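PDB 4FMH: VP1 from Merkel cell polyomavirus, which forms the pentameric units of the viral capsid and binds sialylated glycans on the outer surface, a step required for infection. Local coordinates for residues T47-L52 / N66-S71; D51-G56 / S266-L271; W113-V118 / G260-T265. One frame throughout, in Å; residues are numbered along the deposited sequence.

From the N terminus, the chain leaves strand 11-28 and enters the long loop that leads to strand 71-76. Interaction 1 closes a smaller loop within it, joining 47-52 to 66-71. Interaction 2 starts from the same stretch, since D51 and L52 belong to both, and ties it to 266-271, where strand 269-287 begins. Interaction 3 joins the 113-118 loop to the end of strand 250-263 and is nested within the long span that interaction 2 closes. Strands 250-263 and 269-287 are neighbours in the jelly-roll sheet. A salt bridge from D51 to K264 connects the contacts, and all three touch the bound sialic acid.

Interaction 1: T47-L52 / N66-S71; sequences TYTYDL and NLPAYS. With SIA (N-acetyl-alpha-neuraminic acid), chain U.
N66 reaches across to the backbone of Y50 and D51, packs on the side chain of L52, and carries most of this contact. Its ND2 donates a hydrogen bond to D51 O at 3.0 Å, with an N-H...O angle of 143°. The bond is bent, and ND2 lies well above the carbonyl plane of D51. OD1 of the same amide sits 3.1 Å from Y50 N. L52 packs on the aliphatic part of N66: L52 CD2 lies 3.7 Å from N66 CB, and the two side chains run past each other in opposite directions.

The tight, buried side also holds T49 and P68. T49 CG2 rests against P68 CG at 3.6 Å. The threonine hydroxyl stands between backbone N and carbonyl carbon (chi1 62°), from where OG1 donates to Y50 O at 2.7 Å, in the carbonyl plane and on a lone pair.

The other side is looser and only partly buried. Here the Y50 ring leads away from 66-71, and the sugar's acetyl methyl C11 approaches it obliquely, 3.7 Å from CD1. D51 also points away from 66-71. Its OD1 accepts the sugar amide N5 at 2.8 Å in a fairly straight bond, while OD2 forms a salt bridge with K264. The chemistry implies a division of labour: the N66 amide holds the backbone, and the D51 carboxylate reads the N-acetyl group.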
# COMPACT_ATOMS: atom_id res chain seq x y z
N THR B 47 -17.11 -21.24 13.17
CA THR B 47 -16.34 -20.12 12.58
C THR B 47 -15.29 -20.57 11.55
O THR B 47 -14.49 -19.75 11.08
CB THR B 47 -15.74 -19.09 13.62
OG1 THR B 47 -14.54 -19.62 14.20
CG2 THR B 47 -16.75 -18.74 14.71
N TYR B 48 -15.34 -21.85 11.19
CA TYR B 48 -14.48 -22.41 10.15
C TYR B 48 -15.30 -23.17 9.10
O TYR B 48 -16.49 -23.46 9.30
CB TYR B 48 -13.44 -23.37 10.75
CG TYR B 48 -12.48 -22.77 11.74
CD1 TYR B 48 -11.22 -22.32 11.34
CD2 TYR B 48 -12.82 -22.67 13.10
CE1 TYR B 48 -10.33 -21.77 12.25
CE2 TYR B 48 -11.93 -22.12 14.02
CZ TYR B 48 -10.69 -21.67 13.58
OH TYR B 48 -9.81 -21.13 14.48
N THR B 49 -14.64 -23.49 7.99
CA THR B 49 -15.15 -24.46 7.03
C THR B 49 -14.62 -25.83 7.45
O THR B 49 -13.88 -25.94 8.44
CB THR B 49 -14.66 -24.17 5.59
OG1 THR B 49 -13.23 -24.26 5.54
CG2 THR B 49 -15.11 -22.79 5.12
N TYR B 50 -14.98 -26.87 6.70
CA TYR B 50 -14.23 -28.12 6.74
C TYR B 50 -13.02 -27.97 5.81
O TYR B 50 -12.63 -26.85 5.46
CB TYR B 50 -15.11 -29.32 6.35
CG TYR B 50 -16.05 -29.81 7.44
CD1 TYR B 50 -16.08 -29.21 8.70
CD2 TYR B 50 -16.89 -30.90 7.21
CE1 TYR B 50 -16.93 -29.67 9.70
CE2 TYR B 50 -17.75 -31.37 8.20
CZ TYR B 50 -17.77 -30.75 9.44
OH TYR B 50 -18.62 -31.21 10.41
N ASP B 51 -12.42 -29.08 5.41
CA ASP B 51 -11.22 -29.01 4.58
C ASP B 51 -11.55 -28.76 3.12
O ASP B 51 -12.33 -29.49 2.50
CB ASP B 51 -10.35 -30.26 4.77
CG ASP B 51 -9.95 -30.46 6.22
OD1 ASP B 51 -9.97 -31.61 6.69
OD2 ASP B 51 -9.63 -29.45 6.90
N LEU B 52 -10.96 -27.70 2.57
CA LEU B 52 -11.20 -27.31 1.19
C LEU B 52 -10.20 -28.01 0.28
O LEU B 52 -8.99 -27.89 0.46
CB LEU B 52 -11.11 -25.78 1.05
CG LEU B 52 -12.21 -25.00 1.77
CD1 LEU B 52 -11.72 -23.60 2.15
CD2 LEU B 52 -13.49 -24.92 0.94
N ASN B 66 -18.40 -26.31 3.49
CA ASN B 66 -17.34 -25.68 2.71
C ASN B 66 -17.78 -24.44 1.95
O ASN B 66 -17.07 -23.96 1.05
CB ASN B 66 -16.68 -26.70 1.78
CG ASN B 66 -15.66 -27.57 2.50
OD1 ASN B 66 -15.36 -27.36 3.68
ND2 ASN B 66 -15.13 -28.56 1.79
N LEU B 67 -18.94 -23.91 2.33
CA LEU B 67 -19.54 -22.78 1.65
C LEU B 67 -19.84 -21.61 2.60
O LEU B 67 -20.99 -21.45 3.06
CB LEU B 67 -20.81 -23.23 0.90
CG LEU B 67 -20.62 -24.33 -0.17
CD1 LEU B 67 -21.95 -24.93 -0.63
CD2 LEU B 67 -19.81 -23.82 -1.37
N PRO B 68 -18.80 -20.79 2.92
CA PRO B 68 -19.03 -19.59 3.74
C PRO B 68 -20.14 -18.74 3.13
O PRO B 68 -20.23 -18.59 1.90
CB PRO B 68 -17.68 -18.85 3.68
CG PRO B 68 -16.68 -19.96 3.49
CD PRO B 68 -17.37 -20.95 2.58
N ALA B 69 -20.99 -18.21 4.00
CA ALA B 69 -22.17 -17.49 3.57
C ALA B 69 -22.24 -16.13 4.27
O ALA B 69 -21.55 -15.91 5.27
CB ALA B 69 -23.43 -18.32 3.87
N TYR B 70 -23.04 -15.22 3.72
CA TYR B 70 -23.24 -13.90 4.30
C TYR B 70 -23.94 -13.98 5.65
O TYR B 70 -24.77 -14.86 5.89
CB TYR B 70 -24.04 -13.01 3.35
CG TYR B 70 -23.25 -12.59 2.13
CD1 TYR B 70 -22.33 -11.54 2.19
CD2 TYR B 70 -23.42 -13.26 0.91
CE1 TYR B 70 -21.59 -11.16 1.07
CE2 TYR B 70 -22.69 -12.89 -0.21
CZ TYR B 70 -21.78 -11.85 -0.13
OH TYR B 70 -21.06 -11.50 -1.26
N SER B 71 -23.57 -13.06 6.54
CA SER B 71 -24.31 -12.87 7.78
C SER B 71 -25.34 -11.78 7.52
O SER B 71 -25.08 -10.86 6.75
CB SER B 71 -23.40 -12.45 8.93
OG SER B 71 -22.54 -13.52 9.29
C1 SIA U . -6.51 -34.12 8.76
C2 SIA U . -7.28 -34.47 10.03
C3 SIA U . -7.54 -33.18 10.83
C4 SIA U . -8.65 -32.29 10.26
C5 SIA U . -9.91 -33.09 9.97
C6 SIA U . -9.62 -34.35 9.15
C7 SIA U . -10.89 -35.22 9.02
C8 SIA U . -10.84 -36.27 7.91
C9 SIA U . -9.97 -37.48 8.25
C10 SIA U . -12.06 -31.91 9.82
C11 SIA U . -12.90 -30.98 8.99
N5 SIA U . -10.86 -32.22 9.30
O1A SIA U . -5.71 -33.16 8.78
O1B SIA U . -6.67 -34.81 7.72
O4 SIA U . -8.98 -31.24 11.19
O6 SIA U . -8.54 -35.12 9.73
O7 SIA U . -11.19 -35.82 10.29
O8 SIA U . -12.16 -36.74 7.61
O9 SIA U . -8.70 -37.31 7.61
O10 SIA U . -12.46 -32.34 10.89

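Interaction 2: D51-G56 / S266-L271; sequences DLQPKG and SGKMAL. With SIA (N-acetyl-alpha-neuraminic acid), chain U.
K268 lies across the D51 side chain at about a right angle and can be followed outward atom by atom. K268 CB packs on the D51 carboxylate, 3.6 Å from D51 CG. CG of the lysine comes near both carboxylate oxygens of the sialic acid. The chain bends here (chi2 -77°), and CD touches both D51 OD1 and Q53 NE2. K268 CE lies 3.8 Å from Q53 NE2. A second bend, at chi4, takes NZ to SIA O1B, a hydrogen bond of 3.2 Å.

NZ does not form a direct salt bridge with D51. Water 1 sits between them, accepting from NZ and donating to D51 OD1, so the two charges are joined through a solvent molecule. The other carboxylate oxygen of the sugar, O1A, takes a short hydrogen bond from S266 OG. K268 and S266 thus hold one carboxylate oxygen each, and the lysine's positive charge probably stabilises the negative sugar group.

Behind the binding surface the backbones meet. L52 N donates to M269 O at 2.8 Å, nearly straight at 172°, and D51 CA adds a CA-H...O contact to the same carbonyl. Water 2 links L52 O to M269 N. Further inward, L52 CD1 packs on L271 CG at 3.6 Å, their side chains at right angles.

At the outer edge, Q53 OE1 is hydrogen-bonded to R117 NH1 of a neighbouring subunit, so the contact also borders a subunit interface. The contact forms part of the sialic acid site of this VP1, built from loops at the end of a jelly-roll sheet and completed by residues such as Y50 and K264.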
# COMPACT_ATOMS: atom_id res chain seq x y z
N ASP B 51 -12.42 -29.08 5.41
CA ASP B 51 -11.22 -29.01 4.58
C ASP B 51 -11.55 -28.76 3.12
O ASP B 51 -12.33 -29.49 2.50
CB ASP B 51 -10.35 -30.26 4.77
CG ASP B 51 -9.95 -30.46 6.22
OD1 ASP B 51 -9.97 -31.61 6.69
OD2 ASP B 51 -9.63 -29.45 6.90
N LEU B 52 -10.96 -27.70 2.57
CA LEU B 52 -11.20 -27.31 1.19
C LEU B 52 -10.20 -28.01 0.28
O LEU B 52 -8.99 -27.89 0.46
CB LEU B 52 -11.11 -25.78 1.05
CG LEU B 52 -12.21 -25.00 1.77
CD1 LEU B 52 -11.72 -23.60 2.15
CD2 LEU B 52 -13.49 -24.92 0.94
N GLN B 53 -10.72 -28.74 -0.70
CA GLN B 53 -9.90 -29.52 -1.62
C GLN B 53 -10.53 -29.58 -3.00
O GLN B 53 -11.74 -29.74 -3.12
CB GLN B 53 -9.78 -30.97 -1.12
CG GLN B 53 -9.11 -31.18 0.23
CD GLN B 53 -8.83 -32.64 0.50
OE1 GLN B 53 -7.83 -33.19 0.02
NE2 GLN B 53 -9.70 -33.28 1.27
N PRO B 54 -9.70 -29.50 -4.05
CA PRO B 54 -10.17 -29.85 -5.39
C PRO B 54 -10.49 -31.35 -5.43
O PRO B 54 -9.69 -32.16 -4.97
CB PRO B 54 -8.95 -29.58 -6.28
CG PRO B 54 -7.99 -28.82 -5.45
CD PRO B 54 -8.26 -29.18 -4.04
N LYS B 55 -11.65 -31.70 -5.99
CA LYS B 55 -12.08 -33.10 -6.07
C LYS B 55 -11.11 -33.95 -6.91
O LYS B 55 -10.89 -35.12 -6.61
CB LYS B 55 -13.50 -33.18 -6.63
CG LYS B 55 -14.11 -34.58 -6.68
CD LYS B 55 -15.57 -34.51 -7.09
CE LYS B 55 -16.06 -35.83 -7.67
NZ LYS B 55 -17.44 -35.71 -8.22
N GLY B 56 -10.53 -33.36 -7.95
CA GLY B 56 -9.65 -34.09 -8.87
C GLY B 56 -10.40 -34.70 -10.04
O GLY B 56 -9.78 -35.16 -11.01
N SER B 266 -1.39 -31.95 8.27
CA SER B 266 -1.49 -32.88 7.15
C SER B 266 -1.40 -32.21 5.77
O SER B 266 -1.16 -32.89 4.77
CB SER B 266 -2.83 -33.61 7.23
OG SER B 266 -3.87 -32.66 7.15
N GLY B 267 -1.61 -30.89 5.73
CA GLY B 267 -1.69 -30.16 4.48
C GLY B 267 -3.09 -29.62 4.22
O GLY B 267 -3.28 -28.73 3.41
N LYS B 268 -4.07 -30.18 4.93
CA LYS B 268 -5.46 -29.73 4.81
C LYS B 268 -5.57 -28.27 5.21
O LYS B 268 -4.83 -27.78 6.08
CB LYS B 268 -6.40 -30.59 5.68
CG LYS B 268 -6.36 -32.09 5.39
CD LYS B 268 -7.12 -32.46 4.13
CE LYS B 268 -6.99 -33.96 3.83
NZ LYS B 268 -7.79 -34.82 4.75
N MET B 269 -6.49 -27.56 4.56
CA MET B 269 -6.74 -26.15 4.84
C MET B 269 -8.23 -25.86 4.97
O MET B 269 -9.04 -26.36 4.18
CB MET B 269 -6.15 -25.29 3.73
CG MET B 269 -4.63 -25.44 3.59
SD MET B 269 -4.01 -24.93 1.99
CE MET B 269 -4.54 -23.21 1.92
N ALA B 270 -8.57 -25.04 5.96
CA ALA B 270 -9.95 -24.59 6.18
C ALA B 270 -9.99 -23.06 6.28
O ALA B 270 -9.09 -22.46 6.87
CB ALA B 270 -10.51 -25.22 7.45
N LEU B 271 -11.02 -22.44 5.71
CA LEU B 271 -11.19 -21.00 5.86
C LEU B 271 -11.77 -20.64 7.24
O LEU B 271 -12.40 -21.48 7.90
CB LEU B 271 -12.03 -20.41 4.73
CG LEU B 271 -11.35 -20.25 3.37
CD1 LEU B 271 -12.39 -19.99 2.30
CD2 LEU B 271 -10.29 -19.12 3.40
C1 SIA U . -6.51 -34.12 8.76
C2 SIA U . -7.28 -34.47 10.03
C3 SIA U . -7.54 -33.18 10.83
C4 SIA U . -8.65 -32.29 10.26
C5 SIA U . -9.91 -33.09 9.97
C6 SIA U . -9.62 -34.35 9.15
C7 SIA U . -10.89 -35.22 9.02
C8 SIA U . -10.84 -36.27 7.91
C9 SIA U . -9.97 -37.48 8.25
C10 SIA U . -12.06 -31.91 9.82
C11 SIA U . -12.90 -30.98 8.99
N5 SIA U . -10.86 -32.22 9.30
O1A SIA U . -5.71 -33.16 8.78
O1B SIA U . -6.67 -34.81 7.72
O4 SIA U . -8.98 -31.24 11.19
O6 SIA U . -8.54 -35.12 9.73
O7 SIA U . -11.19 -35.82 10.29
O8 SIA U . -12.16 -36.74 7.61
O9 SIA U . -8.70 -37.31 7.61
O10 SIA U . -12.46 -32.34 10.89
O HOH W 1 -10.40 -33.84 5.21
O HOH W 2 -7.55 -29.04 2.37

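Interaction 3: W113-V118 / G260-T265. With SIA (N-acetyl-alpha-neuraminic acid), chain U.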
# COMPACT_ATOMS: atom_id res chain seq x y z
N TRP B 113 -2.73 -26.65 18.04
CA TRP B 113 -2.05 -27.93 18.28
C TRP B 113 -1.73 -28.69 17.00
O TRP B 113 -0.70 -29.36 16.91
CB TRP B 113 -2.80 -28.82 19.29
CG TRP B 113 -4.08 -29.42 18.80
CD1 TRP B 113 -5.34 -28.94 18.99
CD2 TRP B 113 -4.23 -30.64 18.04
NE1 TRP B 113 -6.27 -29.77 18.40
CE2 TRP B 113 -5.62 -30.82 17.81
CE3 TRP B 113 -3.33 -31.59 17.53
CZ2 TRP B 113 -6.13 -31.91 17.09
CZ3 TRP B 113 -3.84 -32.69 16.82
CH2 TRP B 113 -5.23 -32.83 16.61
N ASP B 114 -2.61 -28.55 16.00
CA ASP B 114 -2.46 -29.25 14.73
C ASP B 114 -2.08 -28.30 13.59
O ASP B 114 -2.44 -28.55 12.44
CB ASP B 114 -3.75 -30.00 14.38
CG ASP B 114 -3.54 -31.13 13.39
OD1 ASP B 114 -2.41 -31.67 13.32
OD2 ASP B 114 -4.50 -31.49 12.68
N MET B 115 -1.36 -27.24 13.91
CA MET B 115 -0.97 -26.24 12.92
C MET B 115 0.23 -26.71 12.11
O MET B 115 1.21 -27.18 12.68
CB MET B 115 -0.61 -24.93 13.61
CG MET B 115 -1.13 -23.68 12.90
SD MET B 115 -1.02 -22.23 13.97
CE MET B 115 -2.36 -21.22 13.32
N LYS B 116 0.14 -26.59 10.79
CA LYS B 116 1.31 -26.82 9.93
C LYS B 116 2.40 -25.81 10.29
O LYS B 116 2.11 -24.62 10.47
CB LYS B 116 0.93 -26.71 8.45
CG LYS B 116 2.08 -26.96 7.48
CD LYS B 116 1.57 -27.09 6.05
CE LYS B 116 2.72 -27.26 5.05
NZ LYS B 116 3.49 -28.53 5.26
N ARG B 117 3.64 -26.28 10.40
CA ARG B 117 4.76 -25.40 10.74
C ARG B 117 5.29 -24.67 9.50
O ARG B 117 5.17 -25.17 8.38
CB ARG B 117 5.89 -26.21 11.37
CG ARG B 117 5.56 -26.86 12.71
CD ARG B 117 6.74 -27.69 13.17
NE ARG B 117 6.48 -28.51 14.36
CZ ARG B 117 6.93 -28.24 15.58
NH1 ARG B 117 7.64 -27.14 15.80
NH2 ARG B 117 6.67 -29.07 16.59
N VAL B 118 5.87 -23.49 9.71
CA VAL B 118 6.51 -22.76 8.61
C VAL B 118 7.76 -23.49 8.12
O VAL B 118 8.08 -23.46 6.93
CB VAL B 118 6.81 -21.29 8.98
CG1 VAL B 118 5.58 -20.61 9.58
CG2 VAL B 118 7.99 -21.19 9.93
N GLY B 260 -8.81 -15.76 6.34
CA GLY B 260 -7.72 -16.61 5.87
C GLY B 260 -7.87 -18.07 6.23
O GLY B 260 -8.91 -18.49 6.74
N PHE B 261 -6.82 -18.84 5.93
CA PHE B 261 -6.81 -20.29 6.13
C PHE B 261 -6.17 -20.68 7.45
O PHE B 261 -5.16 -20.09 7.86
CB PHE B 261 -6.01 -21.00 5.04
CG PHE B 261 -6.59 -20.88 3.66
CD1 PHE B 261 -7.69 -21.64 3.29
CD2 PHE B 261 -6.00 -20.04 2.71
CE1 PHE B 261 -8.22 -21.56 1.99
CE2 PHE B 261 -6.51 -19.95 1.42
CZ PHE B 261 -7.63 -20.71 1.06
N LEU B 262 -6.75 -21.69 8.10
CA LEU B 262 -6.06 -22.45 9.13
C LEU B 262 -5.32 -23.57 8.41
O LEU B 262 -5.94 -24.40 7.73
CB LEU B 262 -7.06 -23.03 10.14
CG LEU B 262 -6.47 -23.82 11.32
CD1 LEU B 262 -5.65 -22.92 12.26
CD2 LEU B 262 -7.58 -24.54 12.09
N PHE B 263 -4.00 -23.57 8.54
CA PHE B 263 -3.15 -24.56 7.89
C PHE B 263 -2.89 -25.71 8.85
O PHE B 263 -2.24 -25.53 9.88
CB PHE B 263 -1.81 -23.93 7.50
CG PHE B 263 -1.91 -23.00 6.32
CD1 PHE B 263 -2.29 -21.68 6.48
CD2 PHE B 263 -1.61 -23.46 5.05
CE1 PHE B 263 -2.38 -20.81 5.38
CE2 PHE B 263 -1.69 -22.60 3.94
CZ PHE B 263 -2.08 -21.28 4.11
N LYS B 264 -3.40 -26.89 8.50
CA LYS B 264 -3.30 -28.06 9.36
C LYS B 264 -2.08 -28.91 8.99
O LYS B 264 -1.67 -28.94 7.83
CB LYS B 264 -4.58 -28.89 9.28
CG LYS B 264 -5.85 -28.10 9.61
CD LYS B 264 -7.10 -28.94 9.38
CE LYS B 264 -8.34 -28.16 9.80
NZ LYS B 264 -9.60 -28.87 9.41
N THR B 265 -1.51 -29.60 9.98
CA THR B 265 -0.30 -30.41 9.82
C THR B 265 -0.28 -31.28 8.55
O THR B 265 0.73 -31.32 7.85
CB THR B 265 -0.07 -31.32 11.06
OG1 THR B 265 -0.17 -30.53 12.26
CG2 THR B 265 1.31 -32.00 11.02
C1 SIA U . -6.51 -34.12 8.76
C2 SIA U . -7.28 -34.47 10.03
C3 SIA U . -7.54 -33.18 10.83
C4 SIA U . -8.65 -32.29 10.26
C5 SIA U . -9.91 -33.09 9.97
C6 SIA U . -9.62 -34.35 9.15
C7 SIA U . -10.89 -35.22 9.02
C8 SIA U . -10.84 -36.27 7.91
C9 SIA U . -9.97 -37.48 8.25
C10 SIA U . -12.06 -31.91 9.82
C11 SIA U . -12.90 -30.98 8.99
N5 SIA U . -10.86 -32.22 9.30
O1A SIA U . -5.71 -33.16 8.78
O1B SIA U . -6.67 -34.81 7.72
O4 SIA U . -8.98 -31.24 11.19
O6 SIA U . -8.54 -35.12 9.73
O7 SIA U . -11.19 -35.82 10.29
O8 SIA U . -12.16 -36.74 7.61
O9 SIA U . -8.70 -37.31 7.61
O10 SIA U . -12.46 -32.34 10.89
O HOH W 3 1.96 -29.58 13.54
O HOH W 4 1.64 -30.62 5.05
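T265 meets D114 through both backbone and side chain. Three direct hydrogen bonds join 113-118 to 260-265. T265 N donates to D114 O at 2.8 Å, and K116 N donates to F263 O at the same distance. These flank the single bridge between M115 and K264. The third is from T265 OG1 to D114 OD1, 2.7 Å long. It meets the carboxylate from above its plane. D114 CG is turned away from its own backbone N (chi1 -159°), which brings the carboxylate over to the threonine.

Weaker CA-H...O contacts run beside these bonds. K264 CA approaches D114 O, and M115 CA approaches F263 O.

Two waters add bridges. Water 3 donates to both M115 O and T265 OG1. Water 4 accepts from K116 NZ and donates to T265 O.

Apolar contact is slight by comparison. M115 CE touches L262 CD1 at 3.9 Å, and CB of K116 lies 4.0 Å from CB of F263.

The sugar is met by K264. Its side chain is extended beyond CG and carries NZ to SIA O4, a hydrogen bond of 3.0 Å. NZ also forms the salt bridge with D51 and a cation-pi contact with W45. D114 OD2 comes within 3.9 Å of the sugar's C3.

In the fold, the 113-118 loop is fastened where strand 250-263 ends, just before the turn into strand 269-287. F261 and F263 lean on M269 of that strand, and M115 packs on P54 of a neighbouring subunit.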